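Local coordinates for protein ATP-dependent protease (Xanthomonas campestris pv. campestris, PDB 7CAY) that probably binds protein or peptide substrates, as the N-terminal substrate-binding domain of Lon peptidase is thought to do, at residues A[8-17]-A[44-52]; A[167-175]-A[185-193]. All coordinates share one frame; numbering follows the deposited sequence.

Contact 1 (A[8-17]-A[44-52]); sequences LPLFPLHSVL and SSFGVCLIL
Phe11 and Phe46 lay their rings face to face where two parallel strands pair. The centroids are 4.1 Å apart and the planes differ by 26°, a stack that is not quite flat. Phe46 CE2 sits over the centre of the Phe11 ring, while Phe11 CE1 lies toward the rim of the other ring. The torsions make this possible. Phe46 holds CG between its backbone N and carbonyl carbon (chi1 62°), and Phe11 holds CG beside its own backbone N (chi1 -85°).

Five backbone bonds run the length of the pair, alternating in direction. The first is from Gly47 N to Pro9 O, 2.9 Å, nearly along the C=O axis. The last is from Ile51 N to Leu13 O, 3.2 Å, with the donor tilted from the carbonyl plane.

Phe11, Val48, Leu13 and Leu50 point to one face of the sheet. There Leu13 CD1 meets Val48 CG1 at 3.6 Å, the two side chains crossing at about a right angle. Leu10 and Cys49 point to the other face. Past the strand, the chain turns so that Val16 CG1 packs on Leu50 CB at 3.7 Å. Ile51 CD1 lies over one face of the His14 imidazole, a CH-pi contact 3.6 Å from the ring centroid. Ile51 CG2 touches Pro12 CB.

Tyr32, Leu35 and Val36 of helix 30-42 touch Phe11, and Phe93 meets Leu10 and Cys49. The chain between the paired strands passes through strand 22-27 and helix 30-42, which packs on the Phe11 face. The parallel pair is part of the mixed beta-sheet of the Lon N-terminal substrate-binding domain, a member of the PUA clan.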
ATOM      1  N   LEU A   8       7.085 -10.780   7.559  1.00 61.77           N
ATOM      2  CA  LEU A   8       5.716 -10.408   7.240  1.00 60.71           C
ATOM      3  C   LEU A   8       5.261 -11.160   5.994  1.00 61.13           C
ATOM      4  O   LEU A   8       5.980 -11.169   4.980  1.00 60.97           O
ATOM      5  CB  LEU A   8       5.600  -8.893   7.022  1.00 61.48           C
ATOM      6  CG  LEU A   8       4.199  -8.304   6.850  1.00 61.23           C
ATOM      7  CD1 LEU A   8       3.435  -8.332   8.168  1.00 62.86           C
ATOM      8  CD2 LEU A   8       4.277  -6.887   6.302  1.00 61.78           C
ATOM      9  N   PRO A   9       4.095 -11.804   6.025  1.00 62.20           N
ATOM     10  CA  PRO A   9       3.578 -12.451   4.814  1.00 61.87           C
ATOM     11  C   PRO A   9       3.176 -11.419   3.772  1.00 61.53           C
ATOM     12  O   PRO A   9       2.536 -10.410   4.083  1.00 61.93           O
ATOM     13  CB  PRO A   9       2.360 -13.238   5.317  1.00 61.00           C
ATOM     14  CG  PRO A   9       2.536 -13.324   6.808  1.00 62.71           C
ATOM     15  CD  PRO A   9       3.245 -12.068   7.198  1.00 63.83           C
ATOM     16  N   LEU A  10       3.547 -11.682   2.523  1.00 60.09           N
ATOM     17  CA  LEU A  10       3.352 -10.739   1.430  1.00 60.85           C
ATOM     18  C   LEU A  10       2.324 -11.281   0.447  1.00 63.35           C
ATOM     19  O   LEU A  10       2.427 -12.429   0.002  1.00 63.79           O
ATOM     20  CB  LEU A  10       4.673 -10.457   0.712  1.00 59.89           C
ATOM     21  CG  LEU A  10       5.859 -10.070   1.601  1.00 59.88           C
ATOM     22  CD1 LEU A  10       7.065  -9.694   0.753  1.00 59.85           C
ATOM     23  CD2 LEU A  10       5.489  -8.944   2.550  1.00 60.02           C
ATOM     24  N   PHE A  11       1.335 -10.450   0.109  1.00 60.75           N
ATOM     25  CA  PHE A  11       0.310 -10.779  -0.874  1.00 61.86           C
ATOM     26  C   PHE A  11       0.614 -10.086  -2.190  1.00 64.98           C
ATOM     27  O   PHE A  11       0.811  -8.862  -2.210  1.00 63.66           O
ATOM     28  CB  PHE A  11      -1.073 -10.367  -0.376  1.00 63.60           C
ATOM     29  CG  PHE A  11      -1.729 -11.391   0.505  1.00 64.68           C
ATOM     30  CD1 PHE A  11      -1.046 -11.937   1.579  1.00 65.67           C
ATOM     31  CD2 PHE A  11      -3.030 -11.806   0.263  1.00 65.43           C
ATOM     32  CE1 PHE A  11      -1.645 -12.879   2.392  1.00 66.61           C
ATOM     33  CE2 PHE A  11      -3.636 -12.747   1.078  1.00 66.10           C
ATOM     34  CZ  PHE A  11      -2.942 -13.285   2.143  1.00 66.80           C
ATOM     35  N   PRO A  12       0.662 -10.822  -3.295  1.00 64.21           N
ATOM     36  CA  PRO A  12       1.063 -10.222  -4.573  1.00 64.33           C
ATOM     37  C   PRO A  12      -0.091  -9.578  -5.330  1.00 64.00           C
ATOM     38  O   PRO A  12      -1.078 -10.247  -5.653  1.00 64.44           O
ATOM     39  CB  PRO A  12       1.628 -11.420  -5.342  1.00 65.08           C
ATOM     40  CG  PRO A  12       0.818 -12.580  -4.838  1.00 65.15           C
ATOM     41  CD  PRO A  12       0.487 -12.282  -3.392  1.00 64.77           C
ATOM     42  N   LEU A  13       0.030  -8.286  -5.632  1.00 60.63           N
ATOM     43  CA  LEU A  13      -0.983  -7.565  -6.388  1.00 57.84           C
ATOM     44  C   LEU A  13      -0.350  -6.882  -7.591  1.00 57.11           C
ATOM     45  O   LEU A  13       0.810  -6.464  -7.550  1.00 56.06           O
ATOM     46  CB  LEU A  13      -1.704  -6.516  -5.527  1.00 57.18           C
ATOM     47  CG  LEU A  13      -2.470  -6.974  -4.284  1.00 57.89           C
ATOM     48  CD1 LEU A  13      -3.450  -5.901  -3.876  1.00 59.44           C
ATOM     49  CD2 LEU A  13      -3.195  -8.287  -4.507  1.00 58.65           C
ATOM     50  N   HIS A  14      -1.130  -6.762  -8.665  1.00 62.03           N
ATOM     51  CA  HIS A  14      -0.694  -6.092  -9.885  1.00 60.69           C
ATOM     52  C   HIS A  14      -0.816  -4.580  -9.802  1.00 55.81           C
ATOM     53  O   HIS A  14      -0.808  -3.903 -10.837  1.00 54.18           O
ATOM     54  CB  HIS A  14      -1.487  -6.617 -11.085  1.00 61.99           C
ATOM     55  CG  HIS A  14      -1.143  -8.023 -11.464  1.00 61.47           C
ATOM     56  ND1 HIS A  14      -0.075  -8.333 -12.279  1.00 62.03           N
ATOM     57  CD2 HIS A  14      -1.721  -9.203 -11.136  1.00 61.45           C
ATOM     58  CE1 HIS A  14      -0.015  -9.643 -12.441  1.00 62.13           C
ATOM     59  NE2 HIS A  14      -1.001 -10.194 -11.757  1.00 61.79           N
ATOM     60  N   SER A  15      -0.924  -4.043  -8.591  1.00 56.40           N
ATOM     61  CA  SER A  15      -1.028  -2.610  -8.369  1.00 54.12           C
ATOM     62  C   SER A  15      -0.587  -2.322  -6.945  1.00 52.59           C
ATOM     63  O   SER A  15      -0.919  -3.077  -6.028  1.00 53.86           O
ATOM     64  CB  SER A  15      -2.455  -2.111  -8.600  1.00 53.64           C
ATOM     65  OG  SER A  15      -3.363  -2.814  -7.770  1.00 53.19           O
ATOM     66  N   VAL A  16       0.167  -1.239  -6.763  1.00 51.26           N
ATOM     67  CA  VAL A  16       0.628  -0.903  -5.424  1.00 51.08           C
ATOM     68  C   VAL A  16      -0.549  -0.397  -4.595  1.00 51.59           C
ATOM     69  O   VAL A  16      -1.525   0.162  -5.119  1.00 51.43           O
ATOM     70  CB  VAL A  16       1.765   0.136  -5.467  1.00 52.56           C
ATOM     71  CG1 VAL A  16       2.688  -0.134  -6.648  1.00 52.61           C
ATOM     72  CG2 VAL A  16       1.217   1.552  -5.513  1.00 53.46           C
ATOM     73  N   LEU A  17      -0.471  -0.624  -3.290  1.00 53.77           N
ATOM     74  CA  LEU A  17      -1.450  -0.113  -2.344  1.00 53.77           C
ATOM     75  C   LEU A  17      -0.849   1.094  -1.635  1.00 55.85           C
ATOM     76  O   LEU A  17       0.147   0.963  -0.916  1.00 55.36           O
ATOM     77  CB  LEU A  17      -1.854  -1.186  -1.334  1.00 51.85           C
ATOM     78  CG  LEU A  17      -2.860  -0.717  -0.283  1.00 51.54           C
ATOM     79  CD1 LEU A  17      -4.129  -0.199  -0.949  1.00 51.16           C
ATOM     80  CD2 LEU A  17      -3.181  -1.841   0.685  1.00 51.05           C
ATOM     81  N   SER A  44      -1.501 -11.018  13.863  1.00 91.98           N
ATOM     82  CA  SER A  44      -0.461 -10.448  13.020  1.00 86.75           C
ATOM     83  C   SER A  44      -1.032 -10.110  11.650  1.00 80.76           C
ATOM     84  O   SER A  44      -1.868 -10.837  11.108  1.00 79.08           O
ATOM     85  CB  SER A  44       0.708 -11.423  12.875  1.00 86.31           C
ATOM     86  OG  SER A  44       0.508 -12.306  11.783  1.00 84.34           O
ATOM     87  N   SER A  45      -0.579  -8.993  11.092  1.00 78.30           N
ATOM     88  CA  SER A  45      -1.072  -8.528   9.809  1.00 73.63           C
ATOM     89  C   SER A  45      -0.249  -9.138   8.675  1.00 69.91           C
ATOM     90  O   SER A  45       0.653  -9.952   8.888  1.00 70.79           O
ATOM     91  CB  SER A  45      -1.034  -7.002   9.751  1.00 73.70           C
ATOM     92  OG  SER A  45       0.293  -6.525   9.901  1.00 73.96           O
ATOM     93  N   PHE A  46      -0.576  -8.742   7.449  1.00 67.08           N
ATOM     94  CA  PHE A  46       0.229  -9.051   6.279  1.00 64.51           C
ATOM     95  C   PHE A  46       0.361  -7.787   5.437  1.00 64.32           C
ATOM     96  O   PHE A  46      -0.180  -6.729   5.778  1.00 64.84           O
ATOM     97  CB  PHE A  46      -0.366 -10.217   5.475  1.00 62.79           C
ATOM     98  CG  PHE A  46      -1.733  -9.945   4.911  1.00 61.89           C
ATOM     99  CD1 PHE A  46      -2.871 -10.247   5.639  1.00 63.02           C
ATOM    100  CD2 PHE A  46      -1.880  -9.411   3.640  1.00 60.51           C
ATOM    101  CE1 PHE A  46      -4.130 -10.007   5.116  1.00 62.76           C
ATOM    102  CE2 PHE A  46      -3.134  -9.167   3.113  1.00 60.66           C
ATOM    103  CZ  PHE A  46      -4.261  -9.465   3.854  1.00 61.65           C
ATOM    104  N   GLY A  47       1.094  -7.897   4.329  1.00 62.11           N
ATOM    105  CA  GLY A  47       1.369  -6.754   3.491  1.00 61.95           C
ATOM    106  C   GLY A  47       1.036  -7.031   2.038  1.00 60.16           C
ATOM    107  O   GLY A  47       0.885  -8.175   1.612  1.00 58.13           O
ATOM    108  N   VAL A  48       0.928  -5.946   1.278  1.00 62.25           N
ATOM    109  CA  VAL A  48       0.634  -5.994  -0.151  1.00 59.44           C
ATOM    110  C   VAL A  48       1.832  -5.426  -0.897  1.00 58.91           C
ATOM    111  O   VAL A  48       2.246  -4.286  -0.643  1.00 57.74           O
ATOM    112  CB  VAL A  48      -0.646  -5.219  -0.496  1.00 56.69           C
ATOM    113  CG1 VAL A  48      -0.626  -4.790  -1.951  1.00 55.15           C
ATOM    114  CG2 VAL A  48      -1.870  -6.068  -0.200  1.00 55.89           C
ATOM    115  N   CYS A  49       2.390  -6.218  -1.808  1.00 58.63           N
ATOM    116  CA  CYS A  49       3.505  -5.799  -2.642  1.00 57.81           C
ATOM    117  C   CYS A  49       3.130  -5.933  -4.110  1.00 57.81           C
ATOM    118  O   CYS A  49       2.534  -6.933  -4.519  1.00 57.11           O
ATOM    119  CB  CYS A  49       4.759  -6.629  -2.359  1.00 58.54           C
ATOM    120  SG  CYS A  49       5.702  -6.097  -0.920  1.00 59.96           S
ATOM    121  N   LEU A  50       3.478  -4.920  -4.896  1.00 53.23           N
ATOM    122  CA  LEU A  50       3.378  -5.035  -6.342  1.00 54.47           C
ATOM    123  C   LEU A  50       4.406  -6.042  -6.852  1.00 58.12           C
ATOM    124  O   LEU A  50       5.591  -5.957  -6.513  1.00 59.73           O
ATOM    125  CB  LEU A  50       3.595  -3.670  -6.991  1.00 53.40           C
ATOM    126  CG  LEU A  50       3.771  -3.670  -8.509  1.00 53.17           C
ATOM    127  CD1 LEU A  50       2.436  -3.872  -9.208  1.00 53.87           C
ATOM    128  CD2 LEU A  50       4.447  -2.393  -8.982  1.00 54.35           C
ATOM    129  N   ILE A  51       3.950  -7.006  -7.658  1.00 58.41           N
ATOM    130  CA  ILE A  51       4.840  -8.035  -8.197  1.00 62.12           C
ATOM    131  C   ILE A  51       5.425  -7.590  -9.529  1.00 66.10           C
ATOM    132  O   ILE A  51       5.049  -6.546 -10.078  1.00 66.05           O
ATOM    133  CB  ILE A  51       4.131  -9.397  -8.354  1.00 61.96           C
ATOM    134  CG1 ILE A  51       2.616  -9.236  -8.547  1.00 61.62           C
ATOM    135  CG2 ILE A  51       4.448 -10.304  -7.176  1.00 61.09           C
ATOM    136  CD1 ILE A  51       2.197  -8.672  -9.894  1.00 61.95           C
ATOM    137  N   LEU A  52       6.358  -8.375 -10.052  1.00 63.22           N
ATOM    138  CA  LEU A  52       6.945  -8.095 -11.355  1.00 67.21           C
ATOM    139  C   LEU A  52       7.379  -9.415 -11.981  1.00 70.62           C
ATOM    140  O   LEU A  52       8.483  -9.546 -12.512  1.00 72.51           O
ATOM    141  CB  LEU A  52       8.119  -7.121 -11.244  1.00 67.89           C
ATOM    142  CG  LEU A  52       8.541  -6.620  -9.861  1.00 67.64           C
ATOM    143  CD1 LEU A  52       9.992  -6.954  -9.588  1.00 68.65           C
ATOM    144  CD2 LEU A  52       8.301  -5.122  -9.724  1.00 68.21           C
TER

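Contact 2 (A[167-175]-A[185-193]); sequences LSEGQRLSL and LEQLLAWMP
Trp191 and Gln171 both carry CG beside the backbone N (chi1 -62° and -65°), and this brings the indole against the glutamine chain. Beyond CG, Gln171 is extended and slides past the tryptophan side chain in the opposite direction. Its CB sits over the six-membered ring, 3.8 Å from the centroid, as a CH-pi contact. Its amide lies farther along, stacked on the indole with the two planes 2° apart.

The same amide also serves its own helix. Gln171 OE1 accepts from Ser168 N at 3.3 Å, with the donor above the carbonyl plane. Ser168 OG accepts from Gln171 N at 3.0 Å. This capping box closes the N-terminal end of the helix and probably helps to hold the amide against the indole.

The far edge of the indole meets Ser174 and Leu175. Ser174 CB approaches Trp191 CH2 at 3.4 Å, and Leu175 CG lies in the ring plane beside CZ3. On the face away from Gln171, Gln187 O lies over the rim of the indole. The Gln187 side chain reaches Ser174 through two weak bonds, from NE2 to Ser174 O and from Ser174 OG to OE1. Beside the indole, Leu188 CD1 touches Leu167 CD1 at 3.7 Å and Leu175 CD1 at 3.8 Å.

The axes of segments 169-175 and 185-190 run nearly antiparallel and come within 10.6 Å, and the tryptophan helps to fill the gap. Helix 154-164 packs against both helices, with Ala162 on Leu175 and Leu161 on Leu188. On another side of helix 169-177, Glu169 and Arg172 touch the loop at Ser15 and Val16.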
ATOM      1  N   LEU A 167      -1.834   7.825 -12.645  1.00 62.72           N
ATOM      2  CA  LEU A 167      -0.418   7.507 -12.645  1.00 62.37           C
ATOM      3  C   LEU A 167      -0.199   6.044 -13.003  1.00 62.51           C
ATOM      4  O   LEU A 167      -1.035   5.180 -12.720  1.00 61.89           O
ATOM      5  CB  LEU A 167       0.196   7.796 -11.277  1.00 62.24           C
ATOM      6  CG  LEU A 167       0.054   9.205 -10.701  1.00 63.80           C
ATOM      7  CD1 LEU A 167       0.609   9.237  -9.287  1.00 63.27           C
ATOM      8  CD2 LEU A 167       0.756  10.227 -11.580  1.00 65.42           C
ATOM      9  N   SER A 168       0.944   5.770 -13.624  1.00 60.67           N
ATOM     10  CA  SER A 168       1.317   4.394 -13.903  1.00 59.41           C
ATOM     11  C   SER A 168       1.693   3.683 -12.609  1.00 56.81           C
ATOM     12  O   SER A 168       2.087   4.305 -11.620  1.00 57.99           O
ATOM     13  CB  SER A 168       2.485   4.333 -14.888  1.00 59.74           C
ATOM     14  OG  SER A 168       3.716   4.603 -14.241  1.00 59.62           O
ATOM     15  N   GLU A 169       1.566   2.353 -12.624  1.00 55.88           N
ATOM     16  CA  GLU A 169       1.921   1.573 -11.443  1.00 53.93           C
ATOM     17  C   GLU A 169       3.390   1.743 -11.084  1.00 53.98           C
ATOM     18  O   GLU A 169       3.754   1.668  -9.905  1.00 53.73           O
ATOM     19  CB  GLU A 169       1.589   0.097 -11.663  1.00 53.69           C
ATOM     20  CG  GLU A 169       0.122  -0.231 -11.470  1.00 54.17           C
ATOM     21  CD  GLU A 169      -0.487   0.540 -10.318  1.00 55.14           C
ATOM     22  OE1 GLU A 169      -1.314   1.439 -10.574  1.00 56.73           O
ATOM     23  OE2 GLU A 169      -0.125   0.264  -9.155  1.00 54.74           O
ATOM     24  N   GLY A 170       4.245   1.978 -12.079  1.00 54.45           N
ATOM     25  CA  GLY A 170       5.630   2.294 -11.783  1.00 54.08           C
ATOM     26  C   GLY A 170       5.773   3.613 -11.051  1.00 53.34           C
ATOM     27  O   GLY A 170       6.519   3.712 -10.072  1.00 53.46           O
ATOM     28  N   GLN A 171       5.056   4.643 -11.510  1.00 54.69           N
ATOM     29  CA  GLN A 171       5.105   5.939 -10.841  1.00 54.40           C
ATOM     30  C   GLN A 171       4.577   5.846  -9.415  1.00 54.01           C
ATOM     31  O   GLN A 171       5.122   6.473  -8.500  1.00 53.85           O
ATOM     32  CB  GLN A 171       4.311   6.970 -11.643  1.00 55.29           C
ATOM     33  CG  GLN A 171       4.902   7.273 -13.012  1.00 56.31           C
ATOM     34  CD  GLN A 171       3.998   8.143 -13.857  1.00 57.83           C
ATOM     35  OE1 GLN A 171       2.857   8.417 -13.486  1.00 58.44           O
ATOM     36  NE2 GLN A 171       4.503   8.583 -15.004  1.00 58.72           N
ATOM     37  N   ARG A 172       3.519   5.064  -9.202  1.00 51.39           N
ATOM     38  CA  ARG A 172       3.003   4.891  -7.850  1.00 52.45           C
ATOM     39  C   ARG A 172       3.971   4.098  -6.984  1.00 49.84           C
ATOM     40  O   ARG A 172       4.036   4.314  -5.768  1.00 48.99           O
ATOM     41  CB  ARG A 172       1.632   4.216  -7.899  1.00 54.07           C
ATOM     42  CG  ARG A 172       0.686   4.870  -8.886  1.00 57.80           C
ATOM     43  CD  ARG A 172      -0.770   4.591  -8.566  1.00 61.02           C
ATOM     44  NE  ARG A 172      -1.649   5.306  -9.488  1.00 65.85           N
ATOM     45  CZ  ARG A 172      -2.902   5.655  -9.214  1.00 69.46           C
ATOM     46  NH1 ARG A 172      -3.431   5.366  -8.033  1.00 70.30           N
ATOM     47  NH2 ARG A 172      -3.623   6.304 -10.119  1.00 71.72           N
ATOM     48  N   LEU A 173       4.736   3.187  -7.590  1.00 52.65           N
ATOM     49  CA  LEU A 173       5.752   2.451  -6.844  1.00 52.22           C
ATOM     50  C   LEU A 173       6.903   3.361  -6.438  1.00 54.00           C
ATOM     51  O   LEU A 173       7.455   3.223  -5.339  1.00 53.82           O
ATOM     52  CB  LEU A 173       6.264   1.278  -7.683  1.00 51.09           C
ATOM     53  CG  LEU A 173       7.417   0.451  -7.110  1.00 50.00           C
ATOM     54  CD1 LEU A 173       6.986  -0.297  -5.857  1.00 49.10           C
ATOM     55  CD2 LEU A 173       7.944  -0.510  -8.158  1.00 49.20           C
ATOM     56  N   SER A 174       7.283   4.295  -7.313  1.00 54.11           N
ATOM     57  CA  SER A 174       8.356   5.227  -6.985  1.00 55.14           C
ATOM     58  C   SER A 174       7.957   6.144  -5.836  1.00 55.68           C
ATOM     59  O   SER A 174       8.785   6.466  -4.977  1.00 57.88           O
ATOM     60  CB  SER A 174       8.737   6.039  -8.221  1.00 56.76           C
ATOM     61  OG  SER A 174       9.759   6.975  -7.924  1.00 59.79           O
ATOM     62  N   LEU A 175       6.694   6.577  -5.806  1.00 53.77           N
ATOM     63  CA  LEU A 175       6.208   7.363  -4.676  1.00 55.53           C
ATOM     64  C   LEU A 175       6.253   6.554  -3.387  1.00 57.76           C
ATOM     65  O   LEU A 175       6.627   7.076  -2.330  1.00 60.48           O
ATOM     66  CB  LEU A 175       4.786   7.856  -4.953  1.00 54.38           C
ATOM     67  CG  LEU A 175       4.643   8.872  -6.088  1.00 55.04           C
ATOM     68  CD1 LEU A 175       3.193   9.022  -6.516  1.00 55.25           C
ATOM     69  CD2 LEU A 175       5.220  10.216  -5.681  1.00 56.16           C
ATOM     70  N   LEU A 185       5.961  14.877  -3.095  1.00 67.41           N
ATOM     71  CA  LEU A 185       5.169  15.862  -3.822  1.00 69.10           C
ATOM     72  C   LEU A 185       5.965  16.549  -4.924  1.00 69.54           C
ATOM     73  O   LEU A 185       5.365  17.049  -5.882  1.00 69.11           O
ATOM     74  CB  LEU A 185       4.612  16.903  -2.850  1.00 71.07           C
ATOM     75  CG  LEU A 185       3.480  16.424  -1.938  1.00 70.46           C
ATOM     76  CD1 LEU A 185       3.313  17.355  -0.748  1.00 72.90           C
ATOM     77  CD2 LEU A 185       2.178  16.321  -2.719  1.00 69.36           C
ATOM     78  N   GLU A 186       7.294  16.583  -4.815  1.00 67.80           N
ATOM     79  CA  GLU A 186       8.098  17.229  -5.848  1.00 69.73           C
ATOM     80  C   GLU A 186       8.123  16.399  -7.126  1.00 68.44           C
ATOM     81  O   GLU A 186       8.076  16.951  -8.232  1.00 68.07           O
ATOM     82  CB  GLU A 186       9.515  17.482  -5.331  1.00 72.07           C
ATOM     83  CG  GLU A 186      10.330  18.447  -6.184  1.00 74.93           C
ATOM     84  CD  GLU A 186       9.796  19.870  -6.135  1.00 78.53           C
ATOM     85  OE1 GLU A 186       9.899  20.515  -5.068  1.00 80.52           O
ATOM     86  OE2 GLU A 186       9.270  20.340  -7.166  1.00 79.12           O
ATOM     87  N   GLN A 187       8.194  15.072  -7.003  1.00 67.13           N
ATOM     88  CA  GLN A 187       8.122  14.217  -8.182  1.00 67.57           C
ATOM     89  C   GLN A 187       6.687  13.900  -8.577  1.00 65.97           C
ATOM     90  O   GLN A 187       6.422  13.638  -9.756  1.00 65.68           O
ATOM     91  CB  GLN A 187       8.904  12.917  -7.961  1.00 66.57           C
ATOM     92  CG  GLN A 187       8.221  11.891  -7.077  1.00 65.83           C
ATOM     93  CD  GLN A 187       8.908  10.535  -7.132  1.00 65.38           C
ATOM     94  OE1 GLN A 187       9.746  10.284  -8.002  1.00 65.81           O
ATOM     95  NE2 GLN A 187       8.555   9.652  -6.201  1.00 64.46           N
ATOM     96  N   LEU A 188       5.756  13.922  -7.620  1.00 66.06           N
ATOM     97  CA  LEU A 188       4.342  13.866  -7.969  1.00 67.46           C
ATOM     98  C   LEU A 188       3.941  15.076  -8.801  1.00 73.59           C
ATOM     99  O   LEU A 188       3.000  15.003  -9.600  1.00 74.94           O
ATOM    100  CB  LEU A 188       3.493  13.778  -6.700  1.00 66.10           C
ATOM    101  CG  LEU A 188       1.979  13.617  -6.841  1.00 65.74           C
ATOM    102  CD1 LEU A 188       1.641  12.324  -7.566  1.00 63.37           C
ATOM    103  CD2 LEU A 188       1.314  13.659  -5.473  1.00 66.55           C
ATOM    104  N   LEU A 189       4.654  16.192  -8.633  1.00 70.08           N
ATOM    105  CA  LEU A 189       4.403  17.379  -9.441  1.00 75.16           C
ATOM    106  C   LEU A 189       4.862  17.186 -10.880  1.00 78.77           C
ATOM    107  O   LEU A 189       4.243  17.725 -11.804  1.00 79.41           O
ATOM    108  CB  LEU A 189       5.102  18.585  -8.809  1.00 76.29           C
ATOM    109  CG  LEU A 189       5.048  19.920  -9.553  1.00 77.34           C
ATOM    110  CD1 LEU A 189       3.605  20.324  -9.792  1.00 77.74           C
ATOM    111  CD2 LEU A 189       5.787  20.996  -8.776  1.00 79.25           C
ATOM    112  N   ALA A 190       5.938  16.423 -11.091  1.00 76.81           N
ATOM    113  CA  ALA A 190       6.418  16.184 -12.448  1.00 78.04           C
ATOM    114  C   ALA A 190       5.473  15.271 -13.220  1.00 78.40           C
ATOM    115  O   ALA A 190       5.201  15.507 -14.404  1.00 80.58           O
ATOM    116  CB  ALA A 190       7.826  15.589 -12.412  1.00 77.34           C
ATOM    117  N   TRP A 191       4.961  14.230 -12.568  1.00 80.95           N
ATOM    118  CA  TRP A 191       4.076  13.268 -13.213  1.00 77.69           C
ATOM    119  C   TRP A 191       2.660  13.791 -13.399  1.00 84.15           C
ATOM    120  O   TRP A 191       1.833  13.094 -13.997  1.00 83.96           O
ATOM    121  CB  TRP A 191       4.043  11.974 -12.404  1.00 69.01           C
ATOM    122  CG  TRP A 191       5.372  11.316 -12.332  1.00 63.59           C
ATOM    123  CD1 TRP A 191       6.368  11.381 -13.262  1.00 63.37           C
ATOM    124  CD2 TRP A 191       5.868  10.504 -11.266  1.00 59.67           C
ATOM    125  NE1 TRP A 191       7.453  10.649 -12.844  1.00 61.25           N
ATOM    126  CE2 TRP A 191       7.171  10.101 -11.622  1.00 58.73           C
ATOM    127  CE3 TRP A 191       5.336  10.075 -10.049  1.00 57.06           C
ATOM    128  CZ2 TRP A 191       7.949   9.291 -10.803  1.00 56.56           C
ATOM    129  CZ3 TRP A 191       6.110   9.272  -9.238  1.00 55.62           C
ATOM    130  CH2 TRP A 191       7.403   8.888  -9.618  1.00 55.28           C
ATOM    131  N   MET A 192       2.364  14.981 -12.905  1.00 80.91           N
ATOM    132  CA  MET A 192       1.036  15.548 -13.071  1.00 86.52           C
ATOM    133  C   MET A 192       0.787  15.845 -14.545  1.00 91.77           C
ATOM    134  O   MET A 192       1.661  16.410 -15.214  1.00 91.85           O
ATOM    135  CB  MET A 192       0.903  16.817 -12.236  1.00 86.84           C
ATOM    136  CG  MET A 192      -0.524  17.255 -11.988  1.00 86.65           C
ATOM    137  SD  MET A 192      -0.666  18.048 -10.383  1.00 86.81           S
ATOM    138  CE  MET A 192       0.128  16.822  -9.344  1.00 83.32           C
ATOM    139  N   PRO A 193      -0.379  15.474 -15.094  1.00 90.64           N
ATOM    140  CA  PRO A 193      -0.691  15.732 -16.504  1.00 93.16           C
ATOM    141  C   PRO A 193      -0.707  17.222 -16.829  1.00 96.63           C
ATOM    142  O   PRO A 193      -0.186  17.648 -17.859  1.00 98.29           O
ATOM    143  CB  PRO A 193      -2.085  15.118 -16.675  1.00 93.08           C
ATOM    144  CG  PRO A 193      -2.657  15.076 -15.294  1.00 92.04           C
ATOM    145  CD  PRO A 193      -1.488  14.798 -14.400  1.00 89.96           C
ATOM    146  OXT PRO A 193      -1.230  18.033 -16.063  1.00 97.89           O
TER

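Contact 1 lies nearer the middle of the chain, its centre about 8 Å from that of the chain, against about 15 Å for contact 2, in the helical C-terminal part. Both are partly buried, but contact 1 covers more than twice the surface. Regular backbone bonds hold contact 1, with apolar side chains on both faces of the sheet. Contact 2 has no bond between backbones; side chains carry it, one of them reaching the backbone Ser174 O. They share no helix or strand, yet they meet. Glu169 OE2 is probably hydrogen-bonded to Val16 N at 2.8 Å, and Arg172 packs on Val16. The loop after strand 6-13 thus joins the sheet to helix 169-177.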